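Local coordinates for nuclease (Salmonella phage SETP3, PDB 4QBN), which probably cleaves nucleic acids as a magnesium-dependent virus-type replication-repair (VRR-NUC) nuclease, at residues Q8-E13 with Q84-I89; I45-V50 with E67-R72. All blocks are in the same frame, centred on the assembly; numbering follows the deposited sequence.

Interaction 1: residues Q8-E13 with Q84-I89; sequences QKYAKE and QVDKLI
Tyr10 on helix 3-17 reaches across to Val85 and Asp86 on helix 82-92 and supplies most of the contact between the two helices. Its CB leaves the backbone toward the partner helix, and CG stands anti to the backbone N (chi1 178°), which sends the ring straight over the gap. Along the near side of the ring, CD2 lies 3.8 Å from CG1 of Val85, with CB of the same valine only slightly farther away. CE2, the next atom out, touches that methyl and has Asp86 OD1 at 3.4 Å. At the tip, OH donates a short hydrogen bond of 2.5 Å to Asp86 OD1. OD1 receives it on its syn lone pair and lies in the plane of the ring at its edge, while the carboxylate is turned 77° against that plane. Arg14, one turn farther along the helix of Tyr10, forms a salt bridge with the same OD1, so this oxygen is shared by two donors, the phenol and the Arg14 guanidinium, which probably fix the carboxylate's position. Phe82 stacks on the Tyr10 ring.

Deeper in the interface, Val85 divides its methyls: CG1 faces the tyrosine, whereas CG2 touches Ala11 CB at 4.0 Å. The small alanine lets the backbones approach to 6.1 Å between the CA atoms of Ala11 and Val85. Val7 of helix 3-17 and Val79 of strand 75-79 also pack on Val85, continuing this apolar layer toward the sheet. The helix segments run roughly parallel, 10.3 Å apart at closest approach and crossing at -28°. This is ordinary helix-helix packing in an alpha/beta nuclease domain: the first and last helices lie side by side against one face of the central mixed sheet.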
loop_
_atom_site.group_PDB
_atom_site.type_symbol
_atom_site.label_atom_id
_atom_site.label_comp_id
_atom_site.label_asym_id
_atom_site.label_seq_id
_atom_site.Cartn_x
_atom_site.Cartn_y
_atom_site.Cartn_z
ATOM N N GLN A 8 -1.772 1.077 -18.032
ATOM C CA GLN A 8 -1.035 1.263 -16.790
ATOM C C GLN A 8 -0.040 2.435 -16.884
ATOM O O GLN A 8 0.141 3.219 -15.928
ATOM C CB GLN A 8 -0.298 -0.026 -16.439
ATOM C CG GLN A 8 0.381 0.039 -15.126
ATOM C CD GLN A 8 0.868 -1.343 -14.734
ATOM O OE1 GLN A 8 2.074 -1.560 -14.533
ATOM N NE2 GLN A 8 -0.067 -2.303 -14.665
ATOM N N LYS A 9 0.630 2.546 -18.020
ATOM C CA LYS A 9 1.570 3.638 -18.189
ATOM C C LYS A 9 0.867 4.993 -18.195
ATOM O O LYS A 9 1.392 5.983 -17.683
ATOM C CB LYS A 9 2.343 3.458 -19.467
ATOM C CG LYS A 9 3.293 4.594 -19.819
ATOM C CD LYS A 9 4.119 4.180 -21.061
ATOM C CE LYS A 9 4.287 5.298 -22.096
ATOM N NZ LYS A 9 5.251 6.364 -21.685
ATOM N N TYR A 10 -0.302 5.059 -18.810
ATOM C CA TYR A 10 -1.036 6.333 -18.857
ATOM C C TYR A 10 -1.482 6.729 -17.481
ATOM O O TYR A 10 -1.407 7.911 -17.066
ATOM C CB TYR A 10 -2.256 6.168 -19.753
ATOM C CG TYR A 10 -3.123 7.374 -19.849
ATOM C CD1 TYR A 10 -2.731 8.474 -20.586
ATOM C CD2 TYR A 10 -4.364 7.393 -19.232
ATOM C CE1 TYR A 10 -3.551 9.571 -20.719
ATOM C CE2 TYR A 10 -5.209 8.504 -19.354
ATOM C CZ TYR A 10 -4.790 9.571 -20.081
ATOM O OH TYR A 10 -5.634 10.664 -20.194
ATOM N N ALA A 11 -1.965 5.734 -16.746
ATOM C CA ALA A 11 -2.410 5.995 -15.402
ATOM C C ALA A 11 -1.209 6.515 -14.583
ATOM O O ALA A 11 -1.300 7.491 -13.798
ATOM C CB ALA A 11 -3.016 4.709 -14.749
ATOM N N LYS A 12 -0.087 5.841 -14.719
ATOM C CA LYS A 12 1.082 6.258 -13.951
ATOM C C LYS A 12 1.416 7.696 -14.259
ATOM O O LYS A 12 1.670 8.486 -13.359
ATOM C CB LYS A 12 2.288 5.343 -14.271
ATOM C CG LYS A 12 3.600 5.810 -13.651
ATOM C CD LYS A 12 4.663 4.693 -13.808
ATOM C CE LYS A 12 5.948 5.021 -13.110
ATOM N NZ LYS A 12 6.584 6.157 -13.793
ATOM N N GLU A 13 1.421 8.054 -15.544
ATOM C CA GLU A 13 1.727 9.439 -15.945
ATOM C C GLU A 13 0.749 10.504 -15.449
ATOM O O GLU A 13 1.147 11.598 -15.015
ATOM C CB GLU A 13 1.846 9.501 -17.479
ATOM C CG GLU A 13 3.074 8.710 -17.998
ATOM C CD GLU A 13 3.142 8.596 -19.517
ATOM O OE1 GLU A 13 2.069 8.650 -20.192
ATOM O OE2 GLU A 13 4.278 8.414 -20.033
ATOM N N GLN A 84 -11.469 5.434 -18.610
ATOM C CA GLN A 84 -11.740 5.132 -17.217
ATOM C C GLN A 84 -10.739 5.779 -16.301
ATOM O O GLN A 84 -11.066 6.111 -15.175
ATOM C CB GLN A 84 -11.819 3.620 -16.951
ATOM C CG GLN A 84 -13.162 3.064 -17.504
ATOM C CD GLN A 84 -13.348 1.587 -17.262
ATOM O OE1 GLN A 84 -12.394 0.865 -17.051
ATOM N NE2 GLN A 84 -14.591 1.117 -17.355
ATOM N N VAL A 85 -9.484 5.907 -16.742
ATOM C CA VAL A 85 -8.505 6.603 -15.914
ATOM C C VAL A 85 -8.922 8.065 -15.750
ATOM O O VAL A 85 -8.899 8.659 -14.645
ATOM C CB VAL A 85 -7.086 6.532 -16.561
ATOM C CG1 VAL A 85 -6.083 7.451 -15.845
ATOM C CG2 VAL A 85 -6.576 5.086 -16.532
ATOM N N ASP A 86 -9.285 8.665 -16.863
ATOM C CA ASP A 86 -9.724 10.075 -16.857
ATOM C C ASP A 86 -10.964 10.297 -15.960
ATOM O O ASP A 86 -10.993 11.267 -15.179
ATOM C CB ASP A 86 -10.025 10.542 -18.278
ATOM C CG ASP A 86 -8.771 10.589 -19.167
ATOM O OD1 ASP A 86 -7.639 10.823 -18.651
ATOM O OD2 ASP A 86 -8.926 10.394 -20.395
ATOM N N LYS A 87 -11.944 9.385 -16.027
ATOM C CA LYS A 87 -13.165 9.502 -15.189
ATOM C C LYS A 87 -12.880 9.295 -13.747
ATOM O O LYS A 87 -13.513 9.896 -12.903
ATOM C CB LYS A 87 -14.242 8.523 -15.590
ATOM C CG LYS A 87 -14.893 8.883 -16.830
ATOM C CD LYS A 87 -15.915 7.819 -17.142
ATOM C CE LYS A 87 -16.576 8.111 -18.450
ATOM N NZ LYS A 87 -17.637 7.115 -18.770
ATOM N N LEU A 88 -11.964 8.382 -13.441
ATOM C CA LEU A 88 -11.593 8.165 -12.040
ATOM C C LEU A 88 -11.028 9.461 -11.435
ATOM O O LEU A 88 -11.389 9.896 -10.319
ATOM C CB LEU A 88 -10.580 7.012 -11.944
ATOM C CG LEU A 88 -9.884 6.849 -10.604
ATOM C CD1 LEU A 88 -10.945 6.488 -9.536
ATOM C CD2 LEU A 88 -8.759 5.759 -10.759
ATOM N N ILE A 89 -10.104 10.098 -12.147
ATOM C CA ILE A 89 -9.554 11.325 -11.612
ATOM C C ILE A 89 -10.600 12.423 -11.504
ATOM O O ILE A 89 -10.670 13.134 -10.490
ATOM C CB ILE A 89 -8.313 11.735 -12.469
ATOM C CG1 ILE A 89 -7.225 10.666 -12.231
ATOM C CG2 ILE A 89 -7.857 13.119 -12.113
ATOM C CD1 ILE A 89 -6.050 10.814 -13.261
#

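Interaction 2: residues I45-V50 with E67-R72; sequences IWFVEV and ERFRKR. With SO4 (sulfate ion), chain E.
Phe47 on strand 44-50 and Phe69 on helix 60-71 both carry CG anti to their carbonyl carbon, with chi1 -65° and -87°, and these torsions bring their rings together between strand and helix. They meet in a T-shaped (edge-to-face) stack, the planes 88° apart and the centroids separated by 5.0 Å. Phe69 supplies the edge: its CE2 sits 3.7 Å above the Phe47 plane, over the ring centre, and lies at similar distances from all six ring carbons. CD2, the neighbouring edge atom, reaches Phe47 CD2 at 3.9 Å. Both rings are buried. Leu37 of strand 36-40 packs on Phe47, while Phe69 touches Val76 and, across the dimer interface, Leu21 of the second subunit.

On the helix itself, polar side chains take other directions. Arg70 NH1 forms a salt bridge with Glu67 OE2 at 3.0 Å, meeting the oxygen on its anti side but tilted out of the carboxylate plane, and Arg70 NH2 also bonds to the backbone O of Val76. Arg72 turns back along the chain: its NH1 donates to the carbonyl O of Arg68 at 3.0 Å, with that oxygen in the guanidinium plane. The same NH1 binds O2 of a sulfate at 3.1 Å; NH2 adds weak bonds to O2 and O4, and Lys71 NZ a weak one to O3. Arg68 lays its aliphatic CG and CD against O2. The anion probably comes from the crystallisation liquor. Arg72 NE, meanwhile, bonds to Gly19 O of the second subunit, linking this segment to it. The aromatic pair is part of the apolar layer between helix and sheet in a beta-alpha-beta unit, strand 44-50, helix 60-71 and strand 75-79.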
loop_
_atom_site.group_PDB
_atom_site.type_symbol
_atom_site.label_atom_id
_atom_site.label_comp_id
_atom_site.label_asym_id
_atom_site.label_seq_id
_atom_site.Cartn_x
_atom_site.Cartn_y
_atom_site.Cartn_z
ATOM N N ILE A 45 -4.544 7.850 -0.416
ATOM C CA ILE A 45 -3.875 6.618 -0.851
ATOM C C ILE A 45 -4.865 5.860 -1.747
ATOM O O ILE A 45 -5.974 5.591 -1.285
ATOM C CB ILE A 45 -3.603 5.716 0.351
ATOM C CG1 ILE A 45 -2.832 6.440 1.468
ATOM C CG2 ILE A 45 -2.826 4.455 -0.081
ATOM C CD1 ILE A 45 -1.471 6.880 1.028
ATOM N N TRP A 46 -4.474 5.513 -2.959
ATOM C CA TRP A 46 -5.390 4.757 -3.863
ATOM C C TRP A 46 -4.692 3.479 -4.231
ATOM O O TRP A 46 -3.471 3.472 -4.450
ATOM C CB TRP A 46 -5.662 5.519 -5.163
ATOM C CG TRP A 46 -6.624 6.715 -5.049
ATOM C CD1 TRP A 46 -7.188 7.221 -3.916
ATOM C CD2 TRP A 46 -7.055 7.531 -6.124
ATOM N NE1 TRP A 46 -8.029 8.307 -4.229
ATOM C CE2 TRP A 46 -7.958 8.502 -5.592
ATOM C CE3 TRP A 46 -6.799 7.500 -7.522
ATOM C CZ2 TRP A 46 -8.629 9.448 -6.399
ATOM C CZ3 TRP A 46 -7.487 8.456 -8.336
ATOM C CH2 TRP A 46 -8.371 9.405 -7.763
ATOM N N PHE A 47 -5.474 2.427 -4.355
ATOM C CA PHE A 47 -4.951 1.171 -4.868
ATOM C C PHE A 47 -5.670 0.991 -6.177
ATOM O O PHE A 47 -6.888 1.035 -6.216
ATOM C CB PHE A 47 -5.332 0.045 -3.895
ATOM C CG PHE A 47 -4.656 0.215 -2.553
ATOM C CD1 PHE A 47 -3.358 -0.285 -2.381
ATOM C CD2 PHE A 47 -5.293 0.850 -1.516
ATOM C CE1 PHE A 47 -2.715 -0.107 -1.161
ATOM C CE2 PHE A 47 -4.665 1.046 -0.274
ATOM C CZ PHE A 47 -3.344 0.539 -0.107
ATOM N N VAL A 48 -4.927 0.789 -7.237
ATOM C CA VAL A 48 -5.560 0.763 -8.567
ATOM C C VAL A 48 -5.235 -0.529 -9.312
ATOM O O VAL A 48 -4.069 -0.882 -9.480
ATOM C CB VAL A 48 -5.095 1.983 -9.407
ATOM C CG1 VAL A 48 -5.717 1.887 -10.832
ATOM C CG2 VAL A 48 -5.575 3.249 -8.708
ATOM N N GLU A 49 -6.274 -1.232 -9.796
ATOM C CA GLU A 49 -6.058 -2.456 -10.522
ATOM C C GLU A 49 -6.242 -2.111 -11.994
ATOM O O GLU A 49 -7.177 -1.418 -12.306
ATOM C CB GLU A 49 -7.110 -3.487 -10.093
ATOM C CG GLU A 49 -6.980 -4.789 -10.879
ATOM C CD GLU A 49 -5.844 -5.736 -10.361
ATOM O OE1 GLU A 49 -5.158 -5.386 -9.368
ATOM O OE2 GLU A 49 -5.607 -6.808 -10.983
ATOM N N VAL A 50 -5.360 -2.548 -12.883
ATOM C CA VAL A 50 -5.493 -2.165 -14.275
ATOM C C VAL A 50 -5.778 -3.369 -15.150
ATOM O O VAL A 50 -5.083 -4.391 -15.032
ATOM C CB VAL A 50 -4.209 -1.468 -14.768
ATOM C CG1 VAL A 50 -4.379 -1.097 -16.236
ATOM C CG2 VAL A 50 -3.911 -0.269 -13.902
ATOM N N GLU A 67 -12.507 -6.402 -1.854
ATOM C CA GLU A 67 -13.571 -6.174 -0.868
ATOM C C GLU A 67 -13.048 -6.152 0.575
ATOM O O GLU A 67 -13.623 -5.459 1.388
ATOM C CB GLU A 67 -14.761 -7.105 -1.043
ATOM C CG GLU A 67 -15.760 -6.619 -2.178
ATOM C CD GLU A 67 -16.507 -5.257 -1.935
ATOM O OE1 GLU A 67 -17.648 -5.258 -1.453
ATOM O OE2 GLU A 67 -16.015 -4.194 -2.300
ATOM N N ARG A 68 -12.017 -6.941 0.914
ATOM C CA ARG A 68 -11.389 -6.867 2.247
ATOM C C ARG A 68 -10.857 -5.463 2.507
ATOM O O ARG A 68 -10.930 -4.935 3.657
ATOM C CB ARG A 68 -10.203 -7.858 2.369
ATOM C CG ARG A 68 -10.584 -9.326 2.260
ATOM C CD ARG A 68 -9.331 -10.211 2.576
ATOM N NE ARG A 68 -9.628 -11.640 2.427
ATOM C CZ ARG A 68 -9.259 -12.380 1.372
ATOM N NH1 ARG A 68 -8.537 -11.854 0.359
ATOM N NH2 ARG A 68 -9.603 -13.645 1.340
ATOM N N PHE A 69 -10.287 -4.863 1.468
ATOM C CA PHE A 69 -9.776 -3.497 1.569
ATOM C C PHE A 69 -10.947 -2.516 1.746
ATOM O O PHE A 69 -10.902 -1.622 2.623
ATOM C CB PHE A 69 -9.014 -3.093 0.291
ATOM C CG PHE A 69 -7.531 -3.479 0.289
ATOM C CD1 PHE A 69 -7.113 -4.758 0.658
ATOM C CD2 PHE A 69 -6.580 -2.561 -0.177
ATOM C CE1 PHE A 69 -5.733 -5.090 0.600
ATOM C CE2 PHE A 69 -5.243 -2.895 -0.224
ATOM C CZ PHE A 69 -4.820 -4.173 0.164
ATOM N N ARG A 70 -11.950 -2.630 0.902
ATOM C CA ARG A 70 -13.013 -1.604 0.909
ATOM C C ARG A 70 -13.890 -1.683 2.169
ATOM O O ARG A 70 -14.407 -0.645 2.634
ATOM C CB ARG A 70 -13.869 -1.695 -0.335
ATOM C CG ARG A 70 -13.173 -1.346 -1.646
ATOM C CD ARG A 70 -14.265 -1.113 -2.628
ATOM N NE ARG A 70 -13.709 -1.052 -3.988
ATOM C CZ ARG A 70 -13.753 -2.036 -4.864
ATOM N NH1 ARG A 70 -14.407 -3.186 -4.576
ATOM N NH2 ARG A 70 -13.168 -1.857 -6.049
ATOM N N LYS A 71 -14.081 -2.894 2.716
ATOM C CA LYS A 71 -14.826 -3.075 4.001
ATOM C C LYS A 71 -14.237 -2.230 5.122
ATOM O O LYS A 71 -14.969 -1.722 5.988
ATOM C CB LYS A 71 -14.775 -4.538 4.455
ATOM C CG LYS A 71 -15.592 -5.472 3.618
ATOM C CD LYS A 71 -15.302 -6.959 3.966
ATOM C CE LYS A 71 -16.325 -7.893 3.332
ATOM N NZ LYS A 71 -16.123 -9.299 3.787
ATOM N N ARG A 72 -12.927 -2.045 5.076
ATOM C CA ARG A 72 -12.192 -1.208 6.027
ATOM C C ARG A 72 -12.059 0.212 5.609
ATOM O O ARG A 72 -11.377 0.985 6.266
ATOM C CB ARG A 72 -10.779 -1.816 6.274
ATOM C CG ARG A 72 -10.982 -3.216 7.034
ATOM C CD ARG A 72 -9.756 -4.115 6.972
ATOM N NE ARG A 72 -9.892 -5.280 7.799
ATOM C CZ ARG A 72 -10.393 -6.423 7.378
ATOM N NH1 ARG A 72 -10.808 -6.524 6.142
ATOM N NH2 ARG A 72 -10.445 -7.463 8.179
HETATM S S SO4 E . -12.521 -9.894 6.062
HETATM O O1 SO4 E . -12.992 -11.111 5.394
HETATM O O2 SO4 E . -11.143 -9.574 5.674
HETATM O O3 SO4 E . -13.440 -8.803 5.735
HETATM O O4 SO4 E . -12.517 -10.093 7.506
#

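Interaction 2 is nested within the chain loop closed by interaction 1, and the two lie on opposite sides of the chain's centre, about 16 Å apart between centres. The central sheet stands between them: helices 3-17 and 82-92 pack on one side, helix 60-71 on the other. Strand 44-50 touches both, since Trp46 CZ3 meets Leu88 CG at 3.7 Å. Interaction 2 is a buried, purely aromatic strand-to-helix contact, whereas interaction 1 is only partly buried and pairs an apolar inner side with a polar tyrosine-aspartate bond at its more exposed side. The second subunit packs on and hydrogen-bonds to interaction 2, but does not touch the segments of interaction 1.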